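PDB 6VVG: arginine kinase from Cydia pomonella granulosis virus, which probably transfers phosphate from ATP to serine and threonine residues of proteins, and binds AMP in its nucleotide pocket. Local coordinates for residues T124-L129 / E270-P275; S171-T176 / E227-L232. All blocks are in the same frame, centred on the assembly; numbering follows the deposited sequence.

Contact 1. Residues T124-L129 / E270-P275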
ATOM      1  N   THR A 124      20.072  -2.177 -14.186  1.00  9.88           N
ATOM      2  CA  THR A 124      19.728  -1.504 -12.940  1.00 10.38           C
ATOM      3  C   THR A 124      18.221  -1.337 -12.806  1.00 10.54           C
ATOM      4  O   THR A 124      17.642  -1.621 -11.752  1.00  9.99           O
ATOM      5  CB  THR A 124      20.427  -0.144 -12.878  1.00 12.63           C
ATOM      6  OG1 THR A 124      21.840  -0.325 -13.027  1.00 16.50           O
ATOM      7  CG2 THR A 124      20.139   0.556 -11.557  1.00 13.70           C
ATOM      8  N   LEU A 125      17.567  -0.869 -13.872  1.00 10.80           N
ATOM      9  CA  LEU A 125      16.126  -0.643 -13.820  1.00 10.42           C
ATOM     10  C   LEU A 125      15.377  -1.937 -13.529  1.00 13.34           C
ATOM     11  O   LEU A 125      14.478  -1.971 -12.680  1.00 10.52           O
ATOM     12  CB  LEU A 125      15.651  -0.037 -15.139  1.00 13.45           C
ATOM     13  CG  LEU A 125      14.147   0.165 -15.319  1.00 13.32           C
ATOM     14  CD1 LEU A 125      13.609   1.091 -14.250  1.00 11.78           C
ATOM     15  CD2 LEU A 125      13.860   0.704 -16.713  1.00 11.27           C
ATOM     16  N   VAL A 126      15.729  -3.012 -14.237  1.00 10.12           N
ATOM     17  CA  VAL A 126      15.057  -4.294 -14.039  1.00 11.59           C
ATOM     18  C   VAL A 126      15.265  -4.784 -12.613  1.00 13.04           C
ATOM     19  O   VAL A 126      14.326  -5.237 -11.946  1.00 10.04           O
ATOM     20  CB  VAL A 126      15.563  -5.321 -15.069  1.00 14.70           C
ATOM     21  CG1 VAL A 126      15.087  -6.723 -14.713  1.00 11.74           C
ATOM     22  CG2 VAL A 126      15.115  -4.923 -16.473  1.00 11.81           C
ATOM     23  N   THR A 127      16.504  -4.696 -12.124  1.00  8.22           N
ATOM     24  CA  THR A 127      16.805  -5.138 -10.768  1.00 13.53           C
ATOM     25  C   THR A 127      16.042  -4.314  -9.740  1.00 11.57           C
ATOM     26  O   THR A 127      15.495  -4.863  -8.777  1.00 10.84           O
ATOM     27  CB  THR A 127      18.309  -5.046 -10.515  1.00 19.09           C
ATOM     28  OG1 THR A 127      18.995  -5.977 -11.359  1.00 22.91           O
ATOM     29  CG2 THR A 127      18.635  -5.335  -9.059  1.00 26.25           C
ATOM     30  N   ALA A 128      16.001  -2.994  -9.927  1.00  8.09           N
ATOM     31  CA  ALA A 128      15.311  -2.129  -8.978  1.00 10.27           C
ATOM     32  C   ALA A 128      13.815  -2.415  -8.968  1.00  9.00           C
ATOM     33  O   ALA A 128      13.205  -2.553  -7.902  1.00  8.16           O
ATOM     34  CB  ALA A 128      15.575  -0.664  -9.320  1.00 11.41           C
ATOM     35  N   LEU A 129      13.203  -2.500 -10.150  1.00 11.70           N
ATOM     36  CA  LEU A 129      11.771  -2.776 -10.208  1.00  9.27           C
ATOM     37  C   LEU A 129      11.457  -4.149  -9.624  1.00  9.87           C
ATOM     38  O   LEU A 129      10.430  -4.326  -8.958  1.00 10.35           O
ATOM     39  CB  LEU A 129      11.271  -2.673 -11.645  1.00  9.57           C
ATOM     40  CG  LEU A 129      11.134  -1.249 -12.192  1.00  9.90           C
ATOM     41  CD1 LEU A 129      10.791  -1.265 -13.679  1.00 11.45           C
ATOM     42  CD2 LEU A 129      10.088  -0.460 -11.414  1.00 12.30           C
ATOM     43  N   GLU A 270      12.846 -13.956 -17.036  1.00  9.44           N
ATOM     44  CA  GLU A 270      12.987 -13.922 -18.488  1.00  8.76           C
ATOM     45  C   GLU A 270      13.848 -12.742 -18.918  1.00 13.55           C
ATOM     46  O   GLU A 270      14.769 -12.890 -19.729  1.00 11.11           O
ATOM     47  CB  GLU A 270      11.612 -13.844 -19.148  1.00 11.30           C
ATOM     48  CG  GLU A 270      10.873 -15.162 -19.237  1.00 17.15           C
ATOM     49  CD  GLU A 270       9.436 -14.985 -19.683  1.00 15.06           C
ATOM     50  OE1 GLU A 270       8.745 -14.097 -19.136  1.00 12.64           O
ATOM     51  OE2 GLU A 270       8.997 -15.733 -20.579  1.00 12.63           O
ATOM     52  N   ILE A 271      13.560 -11.558 -18.376  1.00 11.93           N
ATOM     53  CA  ILE A 271      14.282 -10.356 -18.784  1.00  8.85           C
ATOM     54  C   ILE A 271      15.757 -10.477 -18.429  1.00 15.20           C
ATOM     55  O   ILE A 271      16.637 -10.292 -19.277  1.00 14.45           O
ATOM     56  CB  ILE A 271      13.653  -9.110 -18.133  1.00 12.41           C
ATOM     57  CG1 ILE A 271      12.203  -8.940 -18.591  1.00  9.21           C
ATOM     58  CG2 ILE A 271      14.473  -7.868 -18.453  1.00 10.40           C
ATOM     59  CD1 ILE A 271      11.406  -7.972 -17.733  1.00  9.65           C
ATOM     60  N   ILE A 272      16.049 -10.794 -17.166  1.00 13.71           N
ATOM     61  CA  ILE A 272      17.419 -10.738 -16.674  1.00 12.89           C
ATOM     62  C   ILE A 272      18.297 -11.827 -17.272  1.00 16.78           C
ATOM     63  O   ILE A 272      19.528 -11.713 -17.232  1.00 13.04           O
ATOM     64  CB  ILE A 272      17.402 -10.812 -15.136  1.00 14.92           C
ATOM     65  CG1 ILE A 272      18.695 -10.243 -14.552  1.00 21.50           C
ATOM     66  CG2 ILE A 272      17.187 -12.246 -14.665  1.00 18.79           C
ATOM     67  CD1 ILE A 272      18.837  -8.748 -14.724  1.00 16.41           C
ATOM     68  N   LYS A 273      17.709 -12.869 -17.849  1.00 17.47           N
ATOM     69  CA  LYS A 273      18.480 -13.957 -18.432  1.00 14.81           C
ATOM     70  C   LYS A 273      18.661 -13.826 -19.941  1.00 18.05           C
ATOM     71  O   LYS A 273      19.289 -14.697 -20.550  1.00 13.37           O
ATOM     72  CB  LYS A 273      17.818 -15.301 -18.104  1.00 18.86           C
ATOM     73  CG  LYS A 273      18.003 -15.742 -16.657  1.00 16.29           C
ATOM     74  CD  LYS A 273      17.263 -17.043 -16.348  1.00 20.14           C
ATOM     75  CE  LYS A 273      17.533 -17.494 -14.914  1.00 27.45           C
ATOM     76  NZ  LYS A 273      17.294 -18.953 -14.725  1.00 48.92           N
ATOM     77  N   HIS A 274      18.145 -12.768 -20.556  1.00 14.98           N
ATOM     78  CA  HIS A 274      18.297 -12.610 -21.995  1.00 15.19           C
ATOM     79  C   HIS A 274      19.751 -12.286 -22.337  1.00 14.04           C
ATOM     80  O   HIS A 274      20.420 -11.572 -21.584  1.00 14.82           O
ATOM     81  CB  HIS A 274      17.385 -11.501 -22.515  1.00 13.47           C
ATOM     82  CG  HIS A 274      17.362 -11.396 -24.006  1.00 10.41           C
ATOM     83  ND1 HIS A 274      18.260 -10.627 -24.714  1.00  9.24           N
ATOM     84  CD2 HIS A 274      16.562 -11.981 -24.928  1.00 14.60           C
ATOM     85  CE1 HIS A 274      18.010 -10.737 -26.006  1.00 16.10           C
ATOM     86  NE2 HIS A 274      16.985 -11.555 -26.162  1.00 11.73           N
ATOM     87  N   PRO A 275      20.268 -12.801 -23.461  1.00 14.00           N
ATOM     88  CA  PRO A 275      21.678 -12.529 -23.804  1.00 11.96           C
ATOM     89  C   PRO A 275      22.070 -11.066 -23.685  1.00 11.52           C
ATOM     90  O   PRO A 275      23.165 -10.765 -23.198  1.00 18.06           O
ATOM     91  CB  PRO A 275      21.779 -13.031 -25.252  1.00 18.64           C
ATOM     92  CG  PRO A 275      20.827 -14.224 -25.271  1.00 17.64           C
ATOM     93  CD  PRO A 275      19.643 -13.755 -24.403  1.00 13.45           C
TER

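Contact 2. Residues S171-T176 / E227-L232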
ATOM      1  N   SER A 171      -7.558  -2.582 -12.539  1.00 13.63           N
ATOM      2  CA  SER A 171      -6.824  -1.480 -13.138  1.00 19.23           C
ATOM      3  C   SER A 171      -7.774  -0.493 -13.811  1.00 16.94           C
ATOM      4  O   SER A 171      -8.913  -0.818 -14.157  1.00  8.73           O
ATOM      5  CB  SER A 171      -5.809  -1.996 -14.158  1.00 15.25           C
ATOM      6  OG  SER A 171      -6.465  -2.529 -15.295  1.00 14.64           O
ATOM      7  N   PHE A 172      -7.283   0.732 -13.984  1.00 13.83           N
ATOM      8  CA  PHE A 172      -7.954   1.775 -14.743  1.00 17.25           C
ATOM      9  C   PHE A 172      -6.886   2.515 -15.540  1.00 18.37           C
ATOM     10  O   PHE A 172      -5.684   2.288 -15.370  1.00 17.50           O
ATOM     11  CB  PHE A 172      -8.750   2.728 -13.835  1.00 14.35           C
ATOM     12  CG  PHE A 172      -7.969   3.259 -12.669  1.00 26.60           C
ATOM     13  CD1 PHE A 172      -7.600   2.430 -11.621  1.00 31.90           C
ATOM     14  CD2 PHE A 172      -7.618   4.596 -12.613  1.00 31.57           C
ATOM     15  CE1 PHE A 172      -6.879   2.925 -10.549  1.00 30.24           C
ATOM     16  CE2 PHE A 172      -6.902   5.097 -11.543  1.00 21.69           C
ATOM     17  CZ  PHE A 172      -6.530   4.260 -10.512  1.00 21.32           C
ATOM     18  N   TYR A 173      -7.331   3.411 -16.416  1.00 15.14           N
ATOM     19  CA  TYR A 173      -6.438   4.056 -17.377  1.00 17.01           C
ATOM     20  C   TYR A 173      -5.708   5.250 -16.750  1.00 17.13           C
ATOM     21  O   TYR A 173      -5.853   6.399 -17.165  1.00 21.13           O
ATOM     22  CB  TYR A 173      -7.231   4.487 -18.603  1.00 16.61           C
ATOM     23  CG  TYR A 173      -7.690   3.368 -19.509  1.00 16.41           C
ATOM     24  CD1 TYR A 173      -7.029   2.146 -19.538  1.00 16.32           C
ATOM     25  CD2 TYR A 173      -8.784   3.540 -20.349  1.00 18.14           C
ATOM     26  CE1 TYR A 173      -7.447   1.125 -20.378  1.00 13.45           C
ATOM     27  CE2 TYR A 173      -9.207   2.527 -21.195  1.00 20.77           C
ATOM     28  CZ  TYR A 173      -8.532   1.324 -21.207  1.00 16.52           C
ATOM     29  OH  TYR A 173      -8.947   0.312 -22.041  1.00 13.76           O
ATOM     30  N   ASP A 174      -4.910   4.957 -15.728  1.00 15.58           N
ATOM     31  CA  ASP A 174      -4.018   5.956 -15.157  1.00 13.20           C
ATOM     32  C   ASP A 174      -2.641   5.856 -15.812  1.00 14.02           C
ATOM     33  O   ASP A 174      -2.269   4.828 -16.379  1.00 16.91           O
ATOM     34  CB  ASP A 174      -3.914   5.789 -13.638  1.00 13.16           C
ATOM     35  CG  ASP A 174      -3.300   4.462 -13.226  1.00 15.12           C
ATOM     36  OD1 ASP A 174      -3.225   3.534 -14.059  1.00 13.59           O
ATOM     37  OD2 ASP A 174      -2.897   4.347 -12.048  1.00 12.45           O
ATOM     38  N   GLY A 175      -1.897   6.952 -15.757  1.00 12.19           N
ATOM     39  CA  GLY A 175      -0.580   6.982 -16.363  1.00 19.72           C
ATOM     40  C   GLY A 175      -0.614   7.452 -17.804  1.00 13.63           C
ATOM     41  O   GLY A 175      -1.551   8.114 -18.261  1.00 14.81           O
ATOM     42  N   THR A 176       0.432   7.085 -18.539  1.00 14.66           N
ATOM     43  CA  THR A 176       0.638   7.569 -19.899  1.00 11.94           C
ATOM     44  C   THR A 176       0.263   6.489 -20.906  1.00 19.06           C
ATOM     45  O   THR A 176       0.865   5.409 -20.928  1.00 15.17           O
ATOM     46  CB  THR A 176       2.086   8.010 -20.103  1.00 19.55           C
ATOM     47  OG1 THR A 176       2.479   8.871 -19.027  1.00 27.16           O
ATOM     48  CG2 THR A 176       2.248   8.748 -21.425  1.00 21.36           C
ATOM     49  N   GLU A 227      -5.948   7.158 -27.640  1.00 20.76           N
ATOM     50  CA  GLU A 227      -6.681   6.421 -26.627  1.00 24.83           C
ATOM     51  C   GLU A 227      -6.127   5.010 -26.483  1.00 20.13           C
ATOM     52  O   GLU A 227      -5.536   4.468 -27.424  1.00 16.61           O
ATOM     53  CB  GLU A 227      -8.171   6.345 -26.975  1.00 26.67           C
ATOM     54  CG  GLU A 227      -8.888   7.687 -26.936  1.00 30.28           C
ATOM     55  CD  GLU A 227      -8.911   8.306 -25.547  1.00 39.82           C
ATOM     56  OE1 GLU A 227      -8.388   7.681 -24.600  1.00 49.54           O
ATOM     57  OE2 GLU A 227      -9.458   9.419 -25.399  1.00 56.76           O
ATOM     58  N   PRO A 228      -6.306   4.392 -25.312  1.00 15.08           N
ATOM     59  CA  PRO A 228      -5.740   3.044 -25.112  1.00 15.99           C
ATOM     60  C   PRO A 228      -6.008   2.066 -26.252  1.00 13.21           C
ATOM     61  O   PRO A 228      -5.092   1.343 -26.674  1.00 13.57           O
ATOM     62  CB  PRO A 228      -6.407   2.596 -23.801  1.00 17.24           C
ATOM     63  CG  PRO A 228      -6.540   3.892 -23.009  1.00 22.21           C
ATOM     64  CD  PRO A 228      -6.898   4.942 -24.072  1.00 13.27           C
ATOM     65  N   LYS A 229      -7.247   1.991 -26.739  1.00  8.92           N
ATOM     66  CA  LYS A 229      -7.570   1.023 -27.778  1.00  7.75           C
ATOM     67  C   LYS A 229      -6.940   1.387 -29.116  1.00 13.94           C
ATOM     68  O   LYS A 229      -6.777   0.509 -29.968  1.00 13.47           O
ATOM     69  CB  LYS A 229      -9.088   0.897 -27.914  1.00 11.43           C
ATOM     70  CG  LYS A 229      -9.733   0.066 -26.809  1.00 11.76           C
ATOM     71  CD  LYS A 229      -9.332  -1.399 -26.911  1.00 13.86           C
ATOM     72  CE  LYS A 229      -9.734  -2.180 -25.661  1.00 10.69           C
ATOM     73  NZ  LYS A 229     -11.215  -2.369 -25.555  1.00 12.48           N
ATOM     74  N   ASP A 230      -6.577   2.656 -29.317  1.00 13.20           N
ATOM     75  CA  ASP A 230      -5.840   3.037 -30.517  1.00 16.01           C
ATOM     76  C   ASP A 230      -4.429   2.462 -30.531  1.00 13.00           C
ATOM     77  O   ASP A 230      -3.813   2.380 -31.600  1.00 13.92           O
ATOM     78  CB  ASP A 230      -5.763   4.560 -30.636  1.00  9.01           C
ATOM     79  CG  ASP A 230      -7.121   5.203 -30.824  1.00 21.31           C
ATOM     80  OD1 ASP A 230      -7.920   4.683 -31.629  1.00 21.07           O
ATOM     81  OD2 ASP A 230      -7.384   6.233 -30.169  1.00 31.08           O
ATOM     82  N   MET A 231      -3.897   2.076 -29.369  1.00 17.25           N
ATOM     83  CA  MET A 231      -2.552   1.516 -29.332  1.00 11.34           C
ATOM     84  C   MET A 231      -2.520   0.101 -29.892  1.00 16.16           C
ATOM     85  O   MET A 231      -1.502  -0.316 -30.457  1.00 14.15           O
ATOM     86  CB  MET A 231      -2.014   1.514 -27.901  1.00 13.96           C
ATOM     87  CG  MET A 231      -1.839   2.884 -27.270  1.00 17.95           C
ATOM     88  SD  MET A 231      -0.872   4.037 -28.260  1.00 15.07           S
ATOM     89  CE  MET A 231       0.668   3.143 -28.463  1.00 11.38           C
ATOM     90  N   LEU A 232      -3.614  -0.646 -29.750  1.00 17.43           N
ATOM     91  CA  LEU A 232      -3.584  -2.064 -30.125  1.00 10.40           C
ATOM     92  C   LEU A 232      -3.235  -2.266 -31.581  1.00 10.90           C
ATOM     93  O   LEU A 232      -2.335  -3.092 -31.869  1.00 15.09           O
ATOM     94  CB  LEU A 232      -4.931  -2.712 -29.791  1.00 13.89           C
ATOM     95  CG  LEU A 232      -5.126  -3.124 -28.334  1.00 14.25           C
ATOM     96  CD1 LEU A 232      -6.424  -3.927 -28.180  1.00 12.08           C
ATOM     97  CD2 LEU A 232      -3.954  -3.930 -27.793  1.00 13.46           C
TER

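Contact 1. Residues T124-L129 / E270-P275
In the C-lobe of the protein kinase fold, V126 on helix 115-133, at the position of helix αE, packs against I271 and I272 on helix 268-272, the short C-terminal helix equivalent to αI. The backbones come nearest at V126 and I272, whose CA atoms lie 7.4 Å apart, close enough for short branched side chains to bridge the gap. The tightest approach is methyl to methyl, V126 CG2 to I271 CG2 at 3.6 Å. The other V126 branch, CG1, lies 4.0 Å from I271 CG2 and 4.3 Å from I272 CD1, so this methyl touches both isoleucines. With chi1 at -62°, I271 puts CG1 beside its backbone N and CG2 anti to it, turned to the valine, while a chi2 of 69° carries I272 CD1 toward helix 115-133. T127 marks the exposed border, with OG1 4.4 Å from I272 CD1; that oxygen is hydrogen-bonded to I123 O, one turn back in its own helix, so it already has a polar partner and meets I272 CD1 only by van der Waals contact.

I271 also touches W196 of helix 192-208 and F252 and M256 of helix 247-256, which places it where three helices and the C-terminal helix meet. H274 N bonds to I271 O, H274 NE2 is hydrogen-bonded to D251 OD2, and the H274 ring packs edge-to-face with F252.

Across the two segments there is no hydrogen bond or salt bridge, and 144 Å² is buried in all. The join therefore rests on van der Waals contact between methyl groups, with the buried V126 and I271 shielded from water and T127 at the exposed border.

Contact 2. Residues S171-T176 / E227-L232
Y173 lays one face of its ring against P228. P228 CG sits 3.5 Å from the ring centroid and 11° off the ring normal, a CH-pi contact over the centre of the face, while P228 CB reaches further along the ring to Y173 CZ at 3.6 Å. A chi1 of -72° sets Y173 CG beside its backbone N and anti to the carbonyl carbon, which brings the ring against the proline. At the hydroxyl end the touch is marginal, Y173 OH to K229 CE at 4.5 Å, and that oxygen is hydrogen-bonded to I185 O. H187 stacks on the tyrosine ring as well.

Y173 lies in the activation segment, which in kinases begins at the aspartate position occupied here by D160, and P228 is on helix 228-235, which corresponds to αG.

Further out, Y173 is the centre of an inverse gamma turn, with a weak D174 N to F172 O bond of 2.8 Å. D174, just after it, is fixed by salt bridges to K184 and R165 and by bonds from Y190 and N140. In segment 227-232, E227 N bonds to D230 OD2 at 3.1 Å with an angle of 141°, meeting it on the anti side, somewhat out of the carboxylate plane, and tying the residue before P228 to D230.

How the contacts relate
After helix 5-13 the chain builds the five-stranded sheet of the N-lobe, then enters helix 115-133, where contact 1 begins. Its partner follows after 140 intervening residues, so contact 1 closes a long loop holding 45 helical residues. Contact 2 opens within that loop at 171-176 and closes at 227-232 after 50 residues, 21 of them helical; it is nested, and the two do not cross. Helix 192-208 lies inside both loops. Contact 1 joins the C-terminal helix to helix 115-133, whereas contact 2 joins the activation segment to helix 228-235. Their centres are 25 Å apart and their nearest atoms about 14 Å apart.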